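Local structure of lytic chitin monooxygenase (Enterococcus faecalis, 4ALS) at residues H86-W91 / A146-G151; D112-I117 / N133-R138. The protein cleaves glycosidic bonds of crystalline alpha- and beta-chitin by a copper-dependent oxidative reaction, working together with a chitinase. All blocks are in the same frame, centred on the assembly; numbering follows the deposited sequence. Where two conformers were deposited one is given.

Contact 1. Residues H86-W91 / A146-G151; sequences HRTASW and AVWGIG. With CU (copper (II) ion), chain B.
Trp148 NE1 donates to Thr88 OG1 at 2.8 Å, nearly straight and in the plane of the indole. The same hydroxyl donates to His86 O, linking the indole to the backbone of the copper ligand His86, whose NE2 lies 1.9 Å from the copper ion. The antiparallel pairing is shifted by one residue at a classic beta bulge: Ala89 N (2.8 Å) and Ser90 N (3.3 Å) both donate to Gly149 O. Gly149 N returns a bond to Ser90 O, and Gly151 N donates to Arg87 O at 2.7 Å. One water bridges Ser90 OG and Val147 O.

On the face of the strand pair that carries Trp91 and Trp148, the six-membered ring of Trp91 forms an offset stack with the five-membered ring of Trp148, planes 5° apart and Trp91 CZ3 3.4 Å from Trp148 CG. Trp148 holds CG anti to its backbone N (chi1 172°), which sets its indole side by side with that of Trp91, both pointing the same way. Ile150 CD1 sits over the centre of the opposite face of the Trp148 ring, sandwiching it. His86 CD2 meets Trp148 CH2 at 3.9 Å, but the rings hardly overlap. Trp148 thus packs against a histidine that binds copper together with the N-terminal His1.

Further out, Phe157 of strand 155-165 packs on His86, Trp148 and Ile150, while Trp91 meets Trp80 and side chains of strand 127-134. In the sheet, strand 88-96 pairs with 142-150 on one side and, through backbone bonds such as Trp91 with Ile117, with 111-120 on the other.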
ATOM      1  N   HIS A  86       0.461  -5.651 -16.236  1.00  6.95           N
ATOM      2  CA  HIS A  86      -0.835  -6.195 -16.633  1.00  6.91           C
ATOM      3  C   HIS A  86      -1.735  -5.074 -17.047  1.00  6.93           C
ATOM      4  O   HIS A  86      -1.648  -3.969 -16.508  1.00  6.92           O
ATOM      5  CB  HIS A  86      -1.522  -6.931 -15.472  1.00  6.77           C
ATOM      6  CG  HIS A  86      -0.695  -8.034 -14.837  1.00  6.61           C
ATOM      7  ND1 HIS A  86      -0.230  -9.100 -15.532  1.00  6.57           N
ATOM      8  CD2 HIS A  86      -0.312  -8.228 -13.515  1.00  6.48           C
ATOM      9  CE1 HIS A  86       0.438  -9.923 -14.693  1.00  6.50           C
ATOM     10  NE2 HIS A  86       0.380  -9.393 -13.456  1.00  6.22           N
ATOM     11  N   ARG A  87      -2.617  -5.367 -18.002  1.00  7.13           N
ATOM     12  CA  ARG A  87      -3.709  -4.476 -18.370  0.50  7.03           C
ATOM     13  C   ARG A  87      -4.402  -4.014 -17.084  1.00  6.88           C
ATOM     14  O   ARG A  87      -4.665  -4.828 -16.184  1.00  6.70           O
ATOM     15  CB  ARG A  87      -4.681  -5.239 -19.268  0.50  7.23           C
ATOM     16  CG  ARG A  87      -5.591  -4.373 -20.114  0.50  7.33           C
ATOM     17  CD  ARG A  87      -6.196  -5.209 -21.230  0.50  7.38           C
ATOM     18  NE  ARG A  87      -7.305  -4.530 -21.885  0.50  7.44           N
ATOM     19  CZ  ARG A  87      -8.062  -5.086 -22.825  0.50  7.44           C
ATOM     20  NH1 ARG A  87      -7.819  -6.331 -23.227  0.25  7.47           N
ATOM     21  NH2 ARG A  87      -9.059  -4.397 -23.374  0.50  7.63           N
ATOM     22  N   THR A  88      -4.697  -2.718 -16.992  1.00  6.63           N
ATOM     23  CA  THR A  88      -5.114  -2.126 -15.709  1.00  6.33           C
ATOM     24  C   THR A  88      -6.473  -1.440 -15.761  1.00  6.26           C
ATOM     25  O   THR A  88      -6.742  -0.664 -16.690  1.00  6.31           O
ATOM     26  CB  THR A  88      -4.048  -1.099 -15.274  1.00  6.27           C
ATOM     27  OG1 THR A  88      -2.817  -1.780 -15.026  1.00  6.38           O
ATOM     28  CG2 THR A  88      -4.456  -0.337 -14.012  1.00  6.14           C
ATOM     29  N   ALA A  89      -7.304  -1.721 -14.753  1.00  6.08           N
ATOM     30  CA  ALA A  89      -8.616  -1.076 -14.601  1.00  6.12           C
ATOM     31  C   ALA A  89      -8.546   0.228 -13.818  1.00  6.14           C
ATOM     32  O   ALA A  89      -9.179   1.207 -14.193  1.00  6.15           O
ATOM     33  CB  ALA A  89      -9.619  -2.022 -13.955  1.00  6.20           C
ATOM     34  N   SER A  90      -7.777   0.240 -12.731  1.00  6.14           N
ATOM     35  CA  SER A  90      -7.894   1.305 -11.742  1.00  6.30           C
ATOM     36  C   SER A  90      -6.710   1.353 -10.795  1.00  6.08           C
ATOM     37  O   SER A  90      -6.027   0.336 -10.596  1.00  5.93           O
ATOM     38  CB  SER A  90      -9.180   1.127 -10.927  1.00  6.77           C
ATOM     39  OG  SER A  90      -9.200  -0.146 -10.300  1.00  7.48           O
ATOM     40  N   TRP A  91      -6.486   2.533 -10.210  1.00  5.88           N
ATOM     41  CA  TRP A  91      -5.582   2.714  -9.065  1.00  5.69           C
ATOM     42  C   TRP A  91      -6.348   3.471  -8.029  1.00  5.67           C
ATOM     43  O   TRP A  91      -6.826   4.574  -8.308  1.00  5.95           O
ATOM     44  CB  TRP A  91      -4.350   3.524  -9.458  1.00  5.67           C
ATOM     45  CG  TRP A  91      -3.636   3.043 -10.690  1.00  5.72           C
ATOM     46  CD1 TRP A  91      -3.932   3.341 -12.017  1.00  5.73           C
ATOM     47  CD2 TRP A  91      -2.445   2.194 -10.740  1.00  5.70           C
ATOM     48  NE1 TRP A  91      -3.048   2.734 -12.860  1.00  5.71           N
ATOM     49  CE2 TRP A  91      -2.122   2.029 -12.155  1.00  5.73           C
ATOM     50  CE3 TRP A  91      -1.659   1.549  -9.784  1.00  5.65           C
ATOM     51  CZ2 TRP A  91      -1.045   1.254 -12.577  1.00  5.85           C
ATOM     52  CZ3 TRP A  91      -0.576   0.776 -10.223  1.00  5.73           C
ATOM     53  CH2 TRP A  91      -0.278   0.634 -11.586  1.00  5.87           C
ATOM     54  N   ALA A 146      -2.781   1.464  -1.003  1.00  3.87           N
ATOM     55  CA  ALA A 146      -2.726   1.646  -2.457  1.00  3.93           C
ATOM     56  C   ALA A 146      -3.148   0.355  -3.136  1.00  3.98           C
ATOM     57  O   ALA A 146      -2.605  -0.710  -2.823  1.00  4.08           O
ATOM     58  CB  ALA A 146      -1.323   2.036  -2.896  1.00  4.04           C
ATOM     59  N   VAL A 147      -4.121   0.450  -4.040  1.00  3.98           N
ATOM     60  CA  VAL A 147      -4.734  -0.736  -4.642  1.00  4.07           C
ATOM     61  C   VAL A 147      -4.711  -0.650  -6.164  1.00  4.13           C
ATOM     62  O   VAL A 147      -5.350   0.218  -6.760  1.00  4.14           O
ATOM     63  CB  VAL A 147      -6.188  -0.951  -4.151  1.00  4.09           C
ATOM     64  CG1 VAL A 147      -6.762  -2.247  -4.729  1.00  4.23           C
ATOM     65  CG2 VAL A 147      -6.269  -0.984  -2.621  1.00  4.16           C
ATOM     66  N   TRP A 148      -3.969  -1.564  -6.778  1.00  4.12           N
ATOM     67  CA  TRP A 148      -3.839  -1.639  -8.234  1.00  4.14           C
ATOM     68  C   TRP A 148      -4.813  -2.673  -8.738  1.00  4.13           C
ATOM     69  O   TRP A 148      -4.630  -3.872  -8.514  1.00  4.05           O
ATOM     70  CB  TRP A 148      -2.389  -1.991  -8.582  1.00  4.20           C
ATOM     71  CG  TRP A 148      -2.120  -2.288 -10.033  1.00  4.27           C
ATOM     72  CD1 TRP A 148      -2.767  -1.766 -11.149  1.00  4.35           C
ATOM     73  CD2 TRP A 148      -1.097  -3.185 -10.563  1.00  4.28           C
ATOM     74  NE1 TRP A 148      -2.228  -2.274 -12.308  1.00  4.29           N
ATOM     75  CE2 TRP A 148      -1.203  -3.118 -12.018  1.00  4.31           C
ATOM     76  CE3 TRP A 148      -0.104  -3.982  -9.992  1.00  4.27           C
ATOM     77  CZ2 TRP A 148      -0.377  -3.865 -12.849  1.00  4.28           C
ATOM     78  CZ3 TRP A 148       0.717  -4.727 -10.838  1.00  4.29           C
ATOM     79  CH2 TRP A 148       0.587  -4.665 -12.228  1.00  4.24           C
ATOM     80  N   GLY A 149      -5.871  -2.216  -9.407  1.00  4.22           N
ATOM     81  CA  GLY A 149      -6.904  -3.122  -9.913  1.00  4.43           C
ATOM     82  C   GLY A 149      -6.632  -3.565 -11.330  1.00  4.54           C
ATOM     83  O   GLY A 149      -6.532  -2.743 -12.249  1.00  4.62           O
ATOM     84  N   ILE A 150      -6.527  -4.885 -11.501  1.00  4.70           N
ATOM     85  CA  ILE A 150      -6.158  -5.482 -12.796  1.00  5.06           C
ATOM     86  C   ILE A 150      -7.345  -5.456 -13.766  1.00  5.21           C
ATOM     87  O   ILE A 150      -8.487  -5.678 -13.374  1.00  5.33           O
ATOM     88  CB  ILE A 150      -5.571  -6.894 -12.588  1.00  5.05           C
ATOM     89  CG1 ILE A 150      -4.375  -6.855 -11.614  1.00  5.12           C
ATOM     90  CG2 ILE A 150      -5.149  -7.521 -13.916  1.00  5.07           C
ATOM     91  CD1 ILE A 150      -3.331  -5.788 -11.905  1.00  5.09           C
ATOM     92  N   GLY A 151      -7.070  -5.158 -15.033  1.00  5.58           N
ATOM     93  CA  GLY A 151      -8.140  -4.985 -16.014  1.00  6.15           C
ATOM     94  C   GLY A 151      -8.721  -6.264 -16.594  1.00  6.41           C
ATOM     95  O   GLY A 151      -9.898  -6.300 -16.940  1.00  6.61           O
TER
HETATM   96 CU    CU B 195       1.294 -10.026 -11.871  1.00  5.43          CU
HETATM   97  O   HOH W   1      -8.086  -0.335  -7.698  1.00  7.15           O

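Contact 2. Residues D112-I117 / N133-R138; sequences DKIASI and NIPTDR
Asp112 and Arg138 meet in a salt bridge with their flat groups turned steeply, planes 77° apart, where strand 111-120 of one sheet of the beta-sandwich meets the turn that follows strand 127-134 of the other. Arg138 NH2 approaches Asp112 OD2 at 2.9 Å from above the carboxylate plane, 36° out of it, and a water at the guanidinium edge joins Asp112 OD2 to Arg138 NH1. The arginine chain bends at chi2 (60°), and its NH1 is gripped by Asp137 OD1 at 2.8 Å, close to the guanidinium plane. One cation is thus shared by two carboxylates, which would probably ease their mutual repulsion. Arg138 NE also bonds to Thr96 O, at the end of strand 88-96.

Alongside, Ile114 carries the apolar part of the contact. Its two branches part: CG2 rests on Pro135 CG at 3.8 Å, and CD1 reaches past Asn133 O to Ile134 CD1, 4.0 Å away. Ile114 and Ala115 both face Tyr93 in a classic beta bulge. Pro135 opens the type I turn that ends at Arg138, so one short turn supplies both apolar surface and charged partner.

The backbones are joined through solvent: Ile114 O accepts from two waters, one also donating to Asn133 O and the other accepting from Asn133 N at 3.0 Å.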
ATOM      1  N   ASP A 112     -10.402   6.822   4.641  1.00  5.13           N
ATOM      2  CA  ASP A 112     -11.143   7.482   3.548  1.00  5.38           C
ATOM      3  C   ASP A 112     -10.439   7.209   2.235  1.00  5.42           C
ATOM      4  O   ASP A 112      -9.210   7.193   2.184  1.00  5.20           O
ATOM      5  CB  ASP A 112     -11.145   9.007   3.707  1.00  5.67           C
ATOM      6  CG  ASP A 112     -11.928   9.479   4.907  1.00  5.89           C
ATOM      7  OD1 ASP A 112     -12.993   8.912   5.212  1.00  6.36           O
ATOM      8  OD2 ASP A 112     -11.466  10.437   5.538  1.00  6.05           O
ATOM      9  N   LYS A 113     -11.198   7.030   1.159  1.00  5.39           N
ATOM     10  CA  LYS A 113     -10.599   7.121  -0.176  1.00  5.70           C
ATOM     11  C   LYS A 113     -10.094   8.542  -0.408  1.00  5.46           C
ATOM     12  O   LYS A 113     -10.755   9.517  -0.001  1.00  5.45           O
ATOM     13  CB  LYS A 113     -11.606   6.720  -1.245  1.00  6.19           C
ATOM     14  CG  LYS A 113     -10.996   6.497  -2.618  1.00  6.80           C
ATOM     15  CD  LYS A 113     -12.036   5.928  -3.564  1.00  7.49           C
ATOM     16  CE  LYS A 113     -11.395   5.009  -4.576  1.00  8.14           C
ATOM     17  NZ  LYS A 113     -12.421   4.501  -5.522  1.00  8.75           N
ATOM     18  N   ILE A 114      -8.916   8.650  -1.028  1.00  5.22           N
ATOM     19  CA  ILE A 114      -8.331   9.965  -1.312  1.00  5.09           C
ATOM     20  C   ILE A 114      -7.889  10.178  -2.754  1.00  5.20           C
ATOM     21  O   ILE A 114      -7.480  11.278  -3.108  1.00  5.06           O
ATOM     22  CB  ILE A 114      -7.182  10.334  -0.340  1.00  5.04           C
ATOM     23  CG1 ILE A 114      -6.063   9.268  -0.348  1.00  4.91           C
ATOM     24  CG2 ILE A 114      -7.758  10.596   1.052  1.00  5.03           C
ATOM     25  CD1 ILE A 114      -4.753   9.738   0.276  1.00  5.00           C
ATOM     26  N   ALA A 115      -7.985   9.143  -3.583  1.00  5.33           N
ATOM     27  CA  ALA A 115      -7.682   9.278  -5.014  1.00  5.69           C
ATOM     28  C   ALA A 115      -8.195   8.063  -5.755  1.00  5.98           C
ATOM     29  O   ALA A 115      -8.283   6.976  -5.195  1.00  5.81           O
ATOM     30  CB  ALA A 115      -6.188   9.430  -5.245  1.00  5.76           C
ATOM     31  N   SER A 116      -8.529   8.266  -7.023  1.00  6.59           N
ATOM     32  CA  SER A 116      -8.947   7.165  -7.883  1.00  7.24           C
ATOM     33  C   SER A 116      -8.557   7.513  -9.301  1.00  7.78           C
ATOM     34  O   SER A 116      -8.993   8.538  -9.832  1.00  8.42           O
ATOM     35  CB  SER A 116     -10.450   6.922  -7.792  1.00  7.64           C
ATOM     36  OG  SER A 116     -10.815   5.775  -8.550  1.00  8.38           O
ATOM     37  N   ILE A 117      -7.717   6.683  -9.912  1.00  7.98           N
ATOM     38  CA  ILE A 117      -7.219   6.952 -11.255  1.00  8.43           C
ATOM     39  C   ILE A 117      -7.598   5.816 -12.185  1.00  8.52           C
ATOM     40  O   ILE A 117      -7.262   4.673 -11.910  1.00  8.59           O
ATOM     41  CB  ILE A 117      -5.695   7.136 -11.253  1.00  8.75           C
ATOM     42  CG1 ILE A 117      -5.314   8.287 -10.314  1.00  8.97           C
ATOM     43  CG2 ILE A 117      -5.181   7.409 -12.666  1.00  8.98           C
ATOM     44  CD1 ILE A 117      -3.835   8.421 -10.034  1.00  9.82           C
ATOM     45  N   ASN A 133      -3.269  13.694  -3.229  1.00  6.43           N
ATOM     46  CA  ASN A 133      -3.262  14.699  -2.166  1.00  6.27           C
ATOM     47  C   ASN A 133      -3.519  14.096  -0.795  1.00  5.78           C
ATOM     48  O   ASN A 133      -4.504  13.416  -0.583  1.00  5.63           O
ATOM     49  CB  ASN A 133      -4.296  15.805  -2.438  1.00  7.05           C
ATOM     50  CG  ASN A 133      -3.839  16.799  -3.491  1.00  7.56           C
ATOM     51  OD1 ASN A 133      -2.695  17.272  -3.475  1.00  8.69           O
ATOM     52  ND2 ASN A 133      -4.753  17.166  -4.382  0.75  7.96           N
ATOM     53  N   ILE A 134      -2.620  14.381   0.139  1.00  5.29           N
ATOM     54  CA  ILE A 134      -2.785  13.984   1.521  1.00  5.18           C
ATOM     55  C   ILE A 134      -3.576  15.082   2.243  1.00  4.97           C
ATOM     56  O   ILE A 134      -3.105  16.227   2.347  1.00  4.89           O
ATOM     57  CB  ILE A 134      -1.408  13.776   2.187  1.00  5.20           C
ATOM     58  CG1 ILE A 134      -0.572  12.732   1.425  1.00  5.32           C
ATOM     59  CG2 ILE A 134      -1.567  13.358   3.649  1.00  5.26           C
ATOM     60  CD1 ILE A 134      -1.250  11.393   1.236  1.00  5.41           C
ATOM     61  N   PRO A 135      -4.778  14.749   2.753  1.00  4.93           N
ATOM     62  CA  PRO A 135      -5.601  15.785   3.407  1.00  4.91           C
ATOM     63  C   PRO A 135      -4.936  16.426   4.624  1.00  4.94           C
ATOM     64  O   PRO A 135      -4.189  15.777   5.352  1.00  4.89           O
ATOM     65  CB  PRO A 135      -6.867  15.022   3.811  1.00  4.90           C
ATOM     66  CG  PRO A 135      -6.945  13.884   2.836  1.00  4.92           C
ATOM     67  CD  PRO A 135      -5.509  13.470   2.633  1.00  4.86           C
ATOM     68  N   THR A 136      -5.240  17.696   4.854  1.00  4.88           N
ATOM     69  CA  THR A 136      -4.522  18.471   5.855  1.00  4.98           C
ATOM     70  C   THR A 136      -4.990  18.255   7.291  1.00  5.10           C
ATOM     71  O   THR A 136      -4.453  18.898   8.205  1.00  5.37           O
ATOM     72  CB  THR A 136      -4.583  19.970   5.523  1.00  4.93           C
ATOM     73  OG1 THR A 136      -5.956  20.339   5.320  1.00  5.01           O
ATOM     74  CG2 THR A 136      -3.777  20.273   4.246  1.00  4.81           C
ATOM     75  N   ASP A 137      -5.960  17.366   7.501  1.00  5.06           N
ATOM     76  CA  ASP A 137      -6.334  16.947   8.856  1.00  5.14           C
ATOM     77  C   ASP A 137      -5.558  15.717   9.344  1.00  5.39           C
ATOM     78  O   ASP A 137      -5.827  15.212  10.441  1.00  5.87           O
ATOM     79  CB  ASP A 137      -7.842  16.716   9.001  1.00  4.94           C
ATOM     80  CG  ASP A 137      -8.383  15.654   8.067  1.00  4.83           C
ATOM     81  OD1 ASP A 137      -7.690  15.214   7.132  1.00  4.83           O
ATOM     82  OD2 ASP A 137      -9.541  15.265   8.291  1.00  4.78           O
ATOM     83  N   ARG A 138      -4.612  15.242   8.540  1.00  5.51           N
ATOM     84  CA  ARG A 138      -3.769  14.120   8.946  1.00  5.62           C
ATOM     85  C   ARG A 138      -2.426  14.626   9.433  1.00  5.71           C
ATOM     86  O   ARG A 138      -1.759  15.425   8.746  1.00  6.08           O
ATOM     87  CB  ARG A 138      -3.537  13.170   7.777  1.00  5.57           C
ATOM     88  CG  ARG A 138      -4.549  12.051   7.615  1.00  5.54           C
ATOM     89  CD  ARG A 138      -5.981  12.512   7.408  1.00  5.26           C
ATOM     90  NE  ARG A 138      -6.834  11.407   6.975  1.00  4.99           N
ATOM     91  CZ  ARG A 138      -7.975  11.535   6.311  1.00  4.87           C
ATOM     92  NH1 ARG A 138      -8.437  12.739   5.969  1.00  4.85           N
ATOM     93  NH2 ARG A 138      -8.643  10.440   5.947  1.00  4.80           N
TER
HETATM   94  O   HOH W   2     -10.777  12.873   4.211  1.00  6.14           O
HETATM   95  O   HOH W   3      -7.064  13.641  -1.370  1.00  5.83           O
HETATM   96  O   HOH W   4      -5.852  13.011  -4.502  1.00  8.30           O

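From the N-terminal copper ligand His1, the chain passes through strand 74-82 before entering contact 1 at 86-91. Strand 88-96 then leads into strand 111-120, which carries the first half of contact 2; the chain turns back along strand 127-134 and closes that smaller loop at 133-138. Strand 142-150 follows and closes the larger one at 146-151, so contact 2 is nested within contact 1. Their centres lie about 18 Å apart, yet they join directly: Ile117 N probably bonds to Trp91 O, 2.8 Å away. Contact 1 pairs strands within one sheet beside the copper site, whereas contact 2 bridges that sheet to the three-stranded one, away from the metal.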